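Local coordinates for Phi class glutathione transferase GSTF1 (Populus tremula x Populus tremuloides, PDB 4RI6), which probably catalyses the conjugation of glutathione to electrophilic compounds, forming S-substituted glutathiones and releasing a halide, as a Phi class member of the glutathione transferase superfamily, at residues 5-10 with 57-62; 17-22 with 70-75; 25-30 with 81-86. All coordinates share one frame; numbering follows the deposited sequence.

From the N terminus the chain runs through strand 5-8, helix 14-25 and strand 30-33, and later returns through the hairpin of strands 58-60 and 65-67 and helix 69-79. Contact 1 closes the first long loop by pairing strand 5-8 with 58-60; contact 2 closes the next by laying helix 14-25 beside helix 69-79; contact 3 joins the turns that follow these two helices. None nests in another: each pair of contacts crosses along the chain. Ile72 and Tyr75 of contact 2 pack on Phe59 of contact 1, Val19 touches Pro57, and Phe30 of segment 25-30 reaches both Val5 and Leu20, tying sheet, helices and turns together.

Contact 1 of 3, residues 5-10 with 57-62; sequences VTIYGP and PAFKDE
Strands 5-8 and 58-60 form the antiparallel centre of the four-stranded sheet in the glutathione-binding domain. Thr6 and Lys60 make a hydrogen-bonded pair: Thr6 N gives a nearly straight bond to Lys60 O (2.8 Å), and Lys60 N returns one to Thr6 O (2.9 Å). Two residues further on, Tyr8 N binds Ala58 O, while the return bond from Ala58 N is weak. Ile7 and Phe59, a non-hydrogen-bonded pair between them, point to the face covered by the helices. There Ile7 CD1 comes within 3.5 Å of Phe59 CD2. The ring is carried along the strand because Phe59 CG lies anti to the backbone N (chi1 168°), which brings CE2 to 3.7 Å from Val5 CB. Ile72 and Tyr75 of helix 69-79 pack on this ring. On the other face, the Tyr8 ring has Ala58 O near its plane at one edge, and CD1 approaches Ala58 CB. The extended chain of Lys60 passes obliquely across the same ring, with CE 3.8 Å from Tyr8 CE1, and ends in a weak hydrogen bond from NZ to Tyr8 OH at 3.1 Å. Pro57, preceded by a cis peptide bond, sets its CA 3.2 Å from Tyr8 O and touches the bound glutathione. A cis-proline leading into an antiparallel strand beside the ligand is a hallmark of the thioredoxin fold in glutathione transferases.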
ATOM      1  N   VAL A   5       7.814  21.641  -8.308  1.00 30.05           N
ATOM      2  CA  VAL A   5       7.275  21.083  -7.090  1.00 28.83           C
ATOM      3  C   VAL A   5       8.409  20.963  -6.098  1.00 27.52           C
ATOM      4  O   VAL A   5       9.563  21.002  -6.476  1.00 28.50           O
ATOM      5  CB  VAL A   5       6.621  19.720  -7.307  1.00 29.27           C
ATOM      6  CG1 VAL A   5       5.587  19.810  -8.427  1.00 30.64           C
ATOM      7  CG2 VAL A   5       7.664  18.629  -7.580  1.00 29.51           C
ATOM      8  N   THR A   6       8.053  20.842  -4.825  1.00 27.01           N
ATOM      9  CA  THR A   6       9.009  20.742  -3.734  1.00 26.23           C
ATOM     10  C   THR A   6       8.956  19.343  -3.123  1.00 26.67           C
ATOM     11  O   THR A   6       7.887  18.874  -2.751  1.00 26.33           O
ATOM     12  CB  THR A   6       8.694  21.783  -2.658  1.00 27.57           C
ATOM     13  OG1 THR A   6       8.734  23.101  -3.234  1.00 29.32           O
ATOM     14  CG2 THR A   6       9.671  21.695  -1.502  1.00 27.90           C
ATOM     15  N   ILE A   7      10.110  18.695  -3.013  1.00 27.09           N
ATOM     16  CA  ILE A   7      10.221  17.371  -2.406  1.00 26.80           C
ATOM     17  C   ILE A   7      11.148  17.458  -1.206  1.00 26.26           C
ATOM     18  O   ILE A   7      12.199  18.086  -1.294  1.00 27.59           O
ATOM     19  CB  ILE A   7      10.778  16.326  -3.402  1.00 26.95           C
ATOM     20  CG1 ILE A   7       9.989  16.361  -4.711  1.00 27.51           C
ATOM     21  CG2 ILE A   7      10.803  14.941  -2.776  1.00 27.07           C
ATOM     22  CD1 ILE A   7       8.561  15.976  -4.588  1.00 26.77           C
ATOM     23  N   TYR A   8      10.772  16.809  -0.108  1.00 25.69           N
ATOM     24  CA  TYR A   8      11.566  16.784   1.118  1.00 25.32           C
ATOM     25  C   TYR A   8      12.200  15.423   1.337  1.00 25.52           C
ATOM     26  O   TYR A   8      11.494  14.397   1.353  1.00 26.53           O
ATOM     27  CB  TYR A   8      10.702  17.103   2.348  1.00 26.44           C
ATOM     28  CG  TYR A   8      10.190  18.511   2.413  1.00 27.30           C
ATOM     29  CD1 TYR A   8       9.125  18.923   1.639  1.00 27.81           C
ATOM     30  CD2 TYR A   8      10.780  19.432   3.260  1.00 27.30           C
ATOM     31  CE1 TYR A   8       8.654  20.226   1.712  1.00 28.62           C
ATOM     32  CE2 TYR A   8      10.318  20.725   3.346  1.00 27.88           C
ATOM     33  CZ  TYR A   8       9.263  21.121   2.564  1.00 29.47           C
ATOM     34  OH  TYR A   8       8.805  22.416   2.651  1.00 32.92           O
ATOM     35  N   GLY A   9      13.511  15.410   1.544  1.00 25.90           N
ATOM     36  CA  GLY A   9      14.204  14.200   1.954  1.00 25.15           C
ATOM     37  C   GLY A   9      15.470  13.920   1.157  1.00 24.09           C
ATOM     38  O   GLY A   9      15.694  14.524   0.114  1.00 25.19           O
ATOM     39  N   PRO A  10      16.295  12.972   1.632  1.00 23.40           N
ATOM     40  CA  PRO A  10      17.560  12.628   0.963  1.00 23.67           C
ATOM     41  C   PRO A  10      17.398  11.575  -0.124  1.00 22.71           C
ATOM     42  O   PRO A  10      16.614  10.656   0.027  1.00 21.79           O
ATOM     43  CB  PRO A  10      18.403  12.075   2.099  1.00 24.36           C
ATOM     44  CG  PRO A  10      17.395  11.394   2.982  1.00 23.73           C
ATOM     45  CD  PRO A  10      16.109  12.199   2.871  1.00 24.10           C
ATOM     46  N   PRO A  57       9.367  10.725   2.042  1.00 20.68           N
ATOM     47  CA  PRO A  57       9.313  12.122   1.634  1.00 21.93           C
ATOM     48  C   PRO A  57       8.032  12.841   1.989  1.00 22.84           C
ATOM     49  O   PRO A  57       7.044  12.234   2.390  1.00 23.05           O
ATOM     50  CB  PRO A  57       9.430  12.018   0.113  1.00 23.01           C
ATOM     51  CG  PRO A  57       8.666  10.816  -0.191  1.00 22.51           C
ATOM     52  CD  PRO A  57       8.999   9.838   0.914  1.00 20.97           C
ATOM     53  N   ALA A  58       8.072  14.155   1.810  1.00 23.14           N
ATOM     54  CA  ALA A  58       6.869  14.965   1.698  1.00 24.37           C
ATOM     55  C   ALA A  58       6.928  15.723   0.377  1.00 24.20           C
ATOM     56  O   ALA A  58       8.010  15.933  -0.190  1.00 25.05           O
ATOM     57  CB  ALA A  58       6.729  15.915   2.882  1.00 25.78           C
ATOM     58  N   PHE A  59       5.764  16.140  -0.095  1.00 23.73           N
ATOM     59  CA  PHE A  59       5.594  16.788  -1.374  1.00 24.82           C
ATOM     60  C   PHE A  59       4.779  18.064  -1.186  1.00 25.28           C
ATOM     61  O   PHE A  59       3.782  18.050  -0.451  1.00 25.37           O
ATOM     62  CB  PHE A  59       4.880  15.831  -2.337  1.00 25.29           C
ATOM     63  CG  PHE A  59       4.397  16.484  -3.588  1.00 25.49           C
ATOM     64  CD1 PHE A  59       3.237  17.229  -3.602  1.00 24.53           C
ATOM     65  CD2 PHE A  59       5.096  16.327  -4.774  1.00 25.21           C
ATOM     66  CE1 PHE A  59       2.805  17.842  -4.763  1.00 25.16           C
ATOM     67  CE2 PHE A  59       4.657  16.914  -5.935  1.00 25.14           C
ATOM     68  CZ  PHE A  59       3.511  17.672  -5.933  1.00 25.76           C
ATOM     69  N   LYS A  60       5.190  19.153  -1.849  1.00 26.32           N
ATOM     70  CA  LYS A  60       4.387  20.374  -1.942  1.00 27.29           C
ATOM     71  C   LYS A  60       4.356  20.910  -3.369  1.00 27.24           C
ATOM     72  O   LYS A  60       5.377  20.937  -4.047  1.00 28.03           O
ATOM     73  CB  LYS A  60       4.926  21.497  -1.034  1.00 28.03           C
ATOM     74  CG  LYS A  60       4.990  21.217   0.452  1.00 30.29           C
ATOM     75  CD  LYS A  60       5.427  22.492   1.182  1.00 32.81           C
ATOM     76  CE  LYS A  60       5.594  22.286   2.675  1.00 33.38           C
ATOM     77  NZ  LYS A  60       5.988  23.542   3.344  1.00 34.82           N
ATOM     78  N   ASP A  61       3.183  21.336  -3.824  1.00 27.65           N
ATOM     79  CA  ASP A  61       3.099  22.246  -4.957  1.00 28.67           C
ATOM     80  C   ASP A  61       2.126  23.381  -4.594  1.00 30.57           C
ATOM     81  O   ASP A  61       1.739  23.501  -3.433  1.00 30.43           O
ATOM     82  CB  ASP A  61       2.714  21.503  -6.260  1.00 28.47           C
ATOM     83  CG  ASP A  61       1.308  20.915  -6.251  1.00 27.22           C
ATOM     84  OD1 ASP A  61       0.477  21.252  -5.375  1.00 26.27           O
ATOM     85  OD2 ASP A  61       1.014  20.114  -7.165  1.00 26.57           O
ATOM     86  N   GLU A  62       1.755  24.214  -5.565  1.00 33.30           N
ATOM     87  CA  GLU A  62       0.918  25.382  -5.284  1.00 37.38           C
ATOM     88  C   GLU A  62      -0.432  24.941  -4.693  1.00 36.26           C
ATOM     89  O   GLU A  62      -1.075  25.702  -3.964  1.00 37.39           O
ATOM     90  CB  GLU A  62       0.708  26.235  -6.557  1.00 41.25           C
ATOM     91  CG  GLU A  62       2.007  26.602  -7.311  1.00 45.02           C
ATOM     92  CD  GLU A  62       1.935  27.924  -8.112  1.00 47.02           C
ATOM     93  OE1 GLU A  62       2.905  28.723  -8.029  1.00 46.49           O
ATOM     94  OE2 GLU A  62       0.929  28.158  -8.833  1.00 48.22           O
TER

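Contact 2 of 3, residues 17-22 with 70-75; sequences SRVLAT and RAICRY
The guanidinium groups of Arg18 and Arg70 lie stacked, their centres 3.8 Å apart and their planes at 25°. Over one face of Arg18 sits Arg70 NH2, and over one face of Arg70 sits Arg18 CZ, both offset toward the rim. The N-H groups of the pair have partners outside it: Arg18 NE binds Ser168 OG, Arg18 NH1 binds Ser69 OG, and Arg70 NH2 forms a salt bridge with Asp106, which probably offsets part of the paired charge. Arg70 also touches the bound glutathione, so the stacked pair borders the ligand pocket. Arg18 CG stands anti to the backbone N (chi1 178°), CD comes 3.9 Å from Arg70 CG, and the bend at chi3 turns the guanidinium onto its mate. Deeper in, Cys73 SG is wedged among Arg18 CG, Val19 CG2 and Thr22, with Thr22 OG1 at 3.2 Å from it. That hydroxyl donates to Arg18 O (2.9 Å), which receives Thr22 N from the opposite face of its plane. Val19 CG1 meets Ile72 CG2 at 3.9 Å. Segments 17-22 and 70-75 run nearly parallel (10°), their axes 9.2 Å apart at closest approach. Phe164 and Leu167 of helix 164-179 pack against this pair, while Val19 and Ile72 both reach Pro57 of segment 57-62.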
ATOM      1  N   SER A  17      13.513   8.096  -3.305  1.00 17.73           N
ATOM      2  CA  SER A  17      13.955   7.634  -4.621  1.00 18.62           C
ATOM      3  C   SER A  17      12.787   7.257  -5.525  1.00 18.74           C
ATOM      4  O   SER A  17      12.811   7.511  -6.729  1.00 19.43           O
ATOM      5  CB  SER A  17      14.907   6.434  -4.477  1.00 18.83           C
ATOM      6  OG  SER A  17      16.175   6.860  -4.003  1.00 20.03           O
ATOM      7  N   ARG A  18      11.769   6.646  -4.940  1.00 18.33           N
ATOM      8  CA  ARG A  18      10.554   6.309  -5.663  1.00 18.20           C
ATOM      9  C   ARG A  18       9.930   7.568  -6.250  1.00 17.98           C
ATOM     10  O   ARG A  18       9.544   7.602  -7.415  1.00 18.87           O
ATOM     11  CB  ARG A  18       9.569   5.592  -4.739  1.00 17.64           C
ATOM     12  CG  ARG A  18       8.252   5.236  -5.395  1.00 18.45           C
ATOM     13  CD  ARG A  18       7.290   4.503  -4.443  1.00 19.23           C
ATOM     14  NE  ARG A  18       7.868   3.212  -4.132  1.00 19.80           N
ATOM     15  CZ  ARG A  18       8.494   2.887  -3.012  1.00 20.63           C
ATOM     16  NH1 ARG A  18       8.591   3.739  -1.996  1.00 19.09           N
ATOM     17  NH2 ARG A  18       9.028   1.686  -2.919  1.00 21.85           N
ATOM     18  N   VAL A  19       9.852   8.621  -5.452  1.00 18.01           N
ATOM     19  CA  VAL A  19       9.259   9.852  -5.942  1.00 17.18           C
ATOM     20  C   VAL A  19      10.136  10.515  -7.012  1.00 18.51           C
ATOM     21  O   VAL A  19       9.630  10.996  -8.032  1.00 19.13           O
ATOM     22  CB  VAL A  19       8.986  10.827  -4.771  1.00 18.05           C
ATOM     23  CG1 VAL A  19       8.568  12.193  -5.273  1.00 18.51           C
ATOM     24  CG2 VAL A  19       7.915  10.263  -3.869  1.00 18.18           C
ATOM     25  N   LEU A  20      11.447  10.542  -6.783  1.00 19.49           N
ATOM     26  CA  LEU A  20      12.359  11.173  -7.725  1.00 19.69           C
ATOM     27  C   LEU A  20      12.303  10.506  -9.080  1.00 20.18           C
ATOM     28  O   LEU A  20      12.286  11.176 -10.111  1.00 21.12           O
ATOM     29  CB  LEU A  20      13.798  11.151  -7.200  1.00 20.17           C
ATOM     30  CG  LEU A  20      14.075  11.983  -5.953  1.00 22.59           C
ATOM     31  CD1 LEU A  20      15.524  11.854  -5.540  1.00 22.16           C
ATOM     32  CD2 LEU A  20      13.761  13.447  -6.208  1.00 24.03           C
ATOM     33  N   ALA A  21      12.287   9.178  -9.087  1.00 20.91           N
ATOM     34  CA  ALA A  21      12.245   8.454 -10.338  1.00 21.00           C
ATOM     35  C   ALA A  21      10.958   8.788 -11.087  1.00 20.68           C
ATOM     36  O   ALA A  21      10.970   8.930 -12.316  1.00 22.06           O
ATOM     37  CB  ALA A  21      12.357   6.962 -10.093  1.00 20.69           C
ATOM     38  N   THR A  22       9.856   8.915 -10.350  1.00 19.31           N
ATOM     39  CA  THR A  22       8.580   9.264 -10.953  1.00 19.56           C
ATOM     40  C   THR A  22       8.590  10.665 -11.549  1.00 21.51           C
ATOM     41  O   THR A  22       8.155  10.858 -12.681  1.00 22.86           O
ATOM     42  CB  THR A  22       7.449   9.132  -9.916  1.00 18.65           C
ATOM     43  OG1 THR A  22       7.424   7.778  -9.450  1.00 18.27           O
ATOM     44  CG2 THR A  22       6.090   9.508 -10.516  1.00 19.82           C
ATOM     45  N   ARG A  70       3.846   6.512  -2.492  1.00 16.70           N
ATOM     46  CA  ARG A  70       3.020   6.014  -3.577  1.00 15.69           C
ATOM     47  C   ARG A  70       1.829   6.941  -3.844  1.00 16.52           C
ATOM     48  O   ARG A  70       1.394   7.047  -4.979  1.00 16.97           O
ATOM     49  CB  ARG A  70       2.567   4.584  -3.299  1.00 15.91           C
ATOM     50  CG  ARG A  70       3.715   3.603  -3.299  1.00 16.03           C
ATOM     51  CD  ARG A  70       3.338   2.260  -2.718  1.00 15.95           C
ATOM     52  NE  ARG A  70       4.523   1.406  -2.509  1.00 15.35           N
ATOM     53  CZ  ARG A  70       5.329   1.481  -1.454  1.00 15.68           C
ATOM     54  NH1 ARG A  70       5.104   2.356  -0.473  1.00 16.35           N
ATOM     55  NH2 ARG A  70       6.359   0.661  -1.358  1.00 16.15           N
ATOM     56  N   ALA A  71       1.327   7.624  -2.810  1.00 17.19           N
ATOM     57  CA  ALA A  71       0.264   8.621  -2.981  1.00 17.22           C
ATOM     58  C   ALA A  71       0.788   9.835  -3.733  1.00 16.96           C
ATOM     59  O   ALA A  71       0.155  10.351  -4.651  1.00 18.21           O
ATOM     60  CB  ALA A  71      -0.322   9.047  -1.615  1.00 17.56           C
ATOM     61  N   ILE A  72       1.975  10.270  -3.352  1.00 17.45           N
ATOM     62  CA  ILE A  72       2.628  11.364  -4.059  1.00 17.97           C
ATOM     63  C   ILE A  72       2.786  11.014  -5.548  1.00 18.91           C
ATOM     64  O   ILE A  72       2.522  11.836  -6.423  1.00 18.32           O
ATOM     65  CB  ILE A  72       4.000  11.681  -3.427  1.00 18.55           C
ATOM     66  CG1 ILE A  72       3.793  12.234  -2.010  1.00 18.54           C
ATOM     67  CG2 ILE A  72       4.778  12.691  -4.279  1.00 19.58           C
ATOM     68  CD1 ILE A  72       5.035  12.321  -1.182  1.00 19.09           C
ATOM     69  N   CYS A  73       3.192   9.782  -5.831  1.00 18.63           N
ATOM     70  CA  CYS A  73       3.456   9.394  -7.209  1.00 18.46           C
ATOM     71  C   CYS A  73       2.166   9.295  -8.006  1.00 18.75           C
ATOM     72  O   CYS A  73       2.134   9.671  -9.171  1.00 19.05           O
ATOM     73  CB  CYS A  73       4.218   8.074  -7.255  1.00 17.31           C
ATOM     74  SG  CYS A  73       5.931   8.216  -6.684  1.00 18.94           S
ATOM     75  N   ARG A  74       1.088   8.812  -7.388  1.00 18.93           N
ATOM     76  CA  ARG A  74      -0.170   8.763  -8.111  1.00 19.60           C
ATOM     77  C   ARG A  74      -0.652  10.177  -8.440  1.00 20.47           C
ATOM     78  O   ARG A  74      -1.187  10.423  -9.509  1.00 21.27           O
ATOM     79  CB  ARG A  74      -1.242   7.995  -7.324  1.00 19.61           C
ATOM     80  CG  ARG A  74      -1.169   6.508  -7.582  1.00 21.30           C
ATOM     81  CD  ARG A  74      -2.349   5.726  -7.042  1.00 24.09           C
ATOM     82  NE  ARG A  74      -2.300   5.662  -5.609  1.00 25.78           N
ATOM     83  CZ  ARG A  74      -1.755   4.678  -4.893  1.00 24.27           C
ATOM     84  NH1 ARG A  74      -1.222   3.606  -5.438  1.00 23.72           N
ATOM     85  NH2 ARG A  74      -1.772   4.763  -3.593  1.00 24.55           N
ATOM     86  N   TYR A  75      -0.466  11.108  -7.519  1.00 19.78           N
ATOM     87  CA  TYR A  75      -0.863  12.490  -7.770  1.00 20.83           C
ATOM     88  C   TYR A  75      -0.067  13.064  -8.936  1.00 21.33           C
ATOM     89  O   TYR A  75      -0.623  13.686  -9.836  1.00 21.49           O
ATOM     90  CB  TYR A  75      -0.660  13.345  -6.524  1.00 21.44           C
ATOM     91  CG  TYR A  75      -0.834  14.819  -6.770  1.00 22.01           C
ATOM     92  CD1 TYR A  75      -2.095  15.351  -7.018  1.00 22.69           C
ATOM     93  CD2 TYR A  75       0.258  15.682  -6.760  1.00 22.66           C
ATOM     94  CE1 TYR A  75      -2.271  16.674  -7.234  1.00 23.46           C
ATOM     95  CE2 TYR A  75       0.092  17.024  -6.987  1.00 23.19           C
ATOM     96  CZ  TYR A  75      -1.179  17.512  -7.229  1.00 23.70           C
ATOM     97  OH  TYR A  75      -1.381  18.852  -7.445  1.00 24.82           O
TER

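Contact 3 of 3, residues 25-30 with 81-86; sequences EKDVPF and ADKGNK. Unlike the reference sequence in segment 81-86: Lys86 (reference Arg).
Lys26 reaches across to the 81-86 loop with a side chain folded back on itself. CB starts out away from that loop, but bends at chi2 and chi3 (-59° and -55°) turn the chain round. CD then lies 3.5 Å from Asn85 O and CE 3.1 Å from Lys83 O. At the tip, NZ donates to Lys83 O in the carbonyl plane and to Asn85 O from well above its plane, each at 2.8 Å, with weak further bonds to Ala81 O and Tyr80 O. A methionine in place of Lys26 would probably leave these carbonyls without their shared donor and loosen the hold of helix 14-25's end on the 81-86 loop. Just beyond, Asp27 has positive phi and ends helix 14-25 in a Schellman motif. Glu25 O, in the last turn of that helix, accepts Asn85 N at 2.9 Å. Beside it the Glu25 and Asn85 side chains point the same way: Asn85 ND2 gives a straight bond to Glu25 OE1 (3.0 Å), and that oxygen lies close to the amide plane of Asn85, although carboxylate and amide are turned 55° apart. Glu25 OE2 is held by Arg202 and Ser204. On the outer side, Asp27 OD2 forms a salt bridge with Lys83 NZ at 3.5 Å, and a water donates to the same oxygen while accepting from Gly84 N.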
ATOM      1  N   GLU A  25      10.634  10.472 -14.794  1.00 23.34           N
ATOM      2  CA  GLU A  25       9.826   9.842 -15.827  1.00 23.78           C
ATOM      3  C   GLU A  25       8.760  10.782 -16.347  1.00 24.72           C
ATOM      4  O   GLU A  25       8.468  10.797 -17.545  1.00 26.36           O
ATOM      5  CB  GLU A  25       9.164   8.571 -15.290  1.00 24.09           C
ATOM      6  CG  GLU A  25      10.124   7.397 -15.092  1.00 25.44           C
ATOM      7  CD  GLU A  25      10.475   6.643 -16.380  1.00 26.38           C
ATOM      8  OE1 GLU A  25       9.701   6.695 -17.360  1.00 27.40           O
ATOM      9  OE2 GLU A  25      11.529   5.972 -16.393  1.00 25.97           O
ATOM     10  N   LYS A  26       8.163  11.560 -15.444  1.00 24.79           N
ATOM     11  CA  LYS A  26       7.082  12.454 -15.841  1.00 24.72           C
ATOM     12  C   LYS A  26       7.560  13.817 -16.318  1.00 26.72           C
ATOM     13  O   LYS A  26       6.732  14.664 -16.645  1.00 27.07           O
ATOM     14  CB  LYS A  26       6.097  12.634 -14.683  1.00 24.24           C
ATOM     15  CG  LYS A  26       5.385  11.340 -14.338  1.00 23.59           C
ATOM     16  CD  LYS A  26       4.592  10.759 -15.509  1.00 24.23           C
ATOM     17  CE  LYS A  26       3.586  11.738 -16.099  1.00 24.42           C
ATOM     18  NZ  LYS A  26       2.731  11.122 -17.160  1.00 24.16           N
ATOM     19  N   ASP A  27       8.880  14.018 -16.368  1.00 28.42           N
ATOM     20  CA  ASP A  27       9.469  15.263 -16.857  1.00 30.04           C
ATOM     21  C   ASP A  27       8.996  16.446 -16.013  1.00 29.45           C
ATOM     22  O   ASP A  27       8.754  17.523 -16.533  1.00 30.94           O
ATOM     23  CB  ASP A  27       9.100  15.456 -18.340  1.00 33.36           C
ATOM     24  CG  ASP A  27       9.823  16.619 -18.991  1.00 37.47           C
ATOM     25  OD1 ASP A  27      10.944  16.958 -18.554  1.00 38.40           O
ATOM     26  OD2 ASP A  27       9.245  17.198 -19.945  1.00 38.89           O
ATOM     27  N   VAL A  28       8.829  16.228 -14.712  1.00 28.40           N
ATOM     28  CA  VAL A  28       8.367  17.284 -13.824  1.00 29.31           C
ATOM     29  C   VAL A  28       9.545  17.916 -13.114  1.00 30.12           C
ATOM     30  O   VAL A  28      10.246  17.240 -12.364  1.00 30.39           O
ATOM     31  CB  VAL A  28       7.380  16.755 -12.792  1.00 28.88           C
ATOM     32  CG1 VAL A  28       6.951  17.869 -11.847  1.00 28.92           C
ATOM     33  CG2 VAL A  28       6.183  16.163 -13.500  1.00 29.18           C
ATOM     34  N   PRO A  29       9.772  19.216 -13.345  1.00 31.56           N
ATOM     35  CA  PRO A  29      10.872  19.833 -12.606  1.00 31.48           C
ATOM     36  C   PRO A  29      10.567  19.893 -11.128  1.00 30.39           C
ATOM     37  O   PRO A  29       9.403  20.011 -10.757  1.00 30.46           O
ATOM     38  CB  PRO A  29      10.960  21.240 -13.205  1.00 32.64           C
ATOM     39  CG  PRO A  29      10.237  21.155 -14.535  1.00 33.35           C
ATOM     40  CD  PRO A  29       9.145  20.153 -14.289  1.00 32.26           C
ATOM     41  N   PHE A  30      11.598  19.802 -10.298  1.00 29.04           N
ATOM     42  CA  PHE A  30      11.397  19.764  -8.866  1.00 28.57           C
ATOM     43  C   PHE A  30      12.568  20.420  -8.157  1.00 29.29           C
ATOM     44  O   PHE A  30      13.645  20.599  -8.728  1.00 30.10           O
ATOM     45  CB  PHE A  30      11.207  18.317  -8.368  1.00 27.07           C
ATOM     46  CG  PHE A  30      12.402  17.438  -8.605  1.00 27.01           C
ATOM     47  CD1 PHE A  30      13.430  17.384  -7.679  1.00 27.60           C
ATOM     48  CD2 PHE A  30      12.492  16.675  -9.750  1.00 26.77           C
ATOM     49  CE1 PHE A  30      14.540  16.589  -7.897  1.00 28.66           C
ATOM     50  CE2 PHE A  30      13.586  15.875  -9.973  1.00 27.38           C
ATOM     51  CZ  PHE A  30      14.614  15.834  -9.044  1.00 28.27           C
ATOM     52  N   ALA A  81      -0.542  13.861 -16.314  1.00 27.47           N
ATOM     53  CA  ALA A  81      -0.864  12.730 -17.182  1.00 28.07           C
ATOM     54  C   ALA A  81      -0.311  12.898 -18.589  1.00 29.38           C
ATOM     55  O   ALA A  81       0.209  11.954 -19.157  1.00 29.23           O
ATOM     56  CB  ALA A  81      -2.376  12.527 -17.244  1.00 27.75           C
ATOM     57  N   ASP A  82      -0.411  14.104 -19.134  1.00 30.70           N
ATOM     58  CA  ASP A  82      -0.091  14.344 -20.544  1.00 34.10           C
ATOM     59  C   ASP A  82       1.373  14.705 -20.757  1.00 33.37           C
ATOM     60  O   ASP A  82       1.778  15.085 -21.857  1.00 34.77           O
ATOM     61  CB  ASP A  82      -0.985  15.461 -21.091  1.00 38.77           C
ATOM     62  CG  ASP A  82      -1.088  15.443 -22.601  1.00 43.51           C
ATOM     63  OD1 ASP A  82      -0.961  14.351 -23.199  1.00 45.36           O
ATOM     64  OD2 ASP A  82      -1.298  16.527 -23.198  1.00 45.34           O
ATOM     65  N   LYS A  83       2.167  14.555 -19.709  1.00 31.87           N
ATOM     66  CA  LYS A  83       3.552  15.001 -19.699  1.00 30.88           C
ATOM     67  C   LYS A  83       4.486  13.797 -19.590  1.00 27.91           C
ATOM     68  O   LYS A  83       4.112  12.775 -19.001  1.00 27.46           O
ATOM     69  CB  LYS A  83       3.765  15.958 -18.521  1.00 32.65           C
ATOM     70  CG  LYS A  83       4.787  17.046 -18.684  1.00 35.88           C
ATOM     71  CD  LYS A  83       4.781  17.916 -17.437  1.00 38.10           C
ATOM     72  CE  LYS A  83       6.014  18.802 -17.314  1.00 40.22           C
ATOM     73  NZ  LYS A  83       6.662  19.156 -18.610  1.00 41.61           N
ATOM     74  N   GLY A  84       5.688  13.917 -20.157  1.00 27.71           N
ATOM     75  CA  GLY A  84       6.713  12.908 -19.988  1.00 27.71           C
ATOM     76  C   GLY A  84       6.221  11.557 -20.435  1.00 27.99           C
ATOM     77  O   GLY A  84       5.577  11.452 -21.468  1.00 28.96           O
ATOM     78  N   ASN A  85       6.531  10.527 -19.656  1.00 27.15           N
ATOM     79  CA  ASN A  85       6.030   9.189 -19.919  1.00 26.44           C
ATOM     80  C   ASN A  85       4.519   9.124 -19.628  1.00 26.67           C
ATOM     81  O   ASN A  85       4.110   9.009 -18.476  1.00 25.61           O
ATOM     82  CB  ASN A  85       6.803   8.181 -19.066  1.00 26.57           C
ATOM     83  CG  ASN A  85       6.424   6.737 -19.353  1.00 27.11           C
ATOM     84  OD1 ASN A  85       5.467   6.457 -20.067  1.00 27.32           O
ATOM     85  ND2 ASN A  85       7.177   5.813 -18.778  1.00 27.39           N
ATOM     86  N   LYS A  86       3.704   9.185 -20.673  1.00 27.97           N
ATOM     87  CA  LYS A  86       2.256   9.228 -20.503  1.00 29.09           C
ATOM     88  C   LYS A  86       1.673   7.922 -19.971  1.00 28.55           C
ATOM     89  O   LYS A  86       0.618   7.925 -19.334  1.00 29.98           O
ATOM     90  CB  LYS A  86       1.573   9.574 -21.823  1.00 32.04           C
ATOM     91  CG  LYS A  86       2.019  10.902 -22.399  1.00 34.84           C
ATOM     92  CD  LYS A  86       1.080  11.389 -23.474  1.00 37.59           C
ATOM     93  CE  LYS A  86       1.626  12.620 -24.161  1.00 40.02           C
ATOM     94  NZ  LYS A  86       0.636  13.206 -25.101  1.00 42.05           N
TER
HETATM   95  O   HOH W   1       6.995  16.210 -21.466  1.00 33.29           O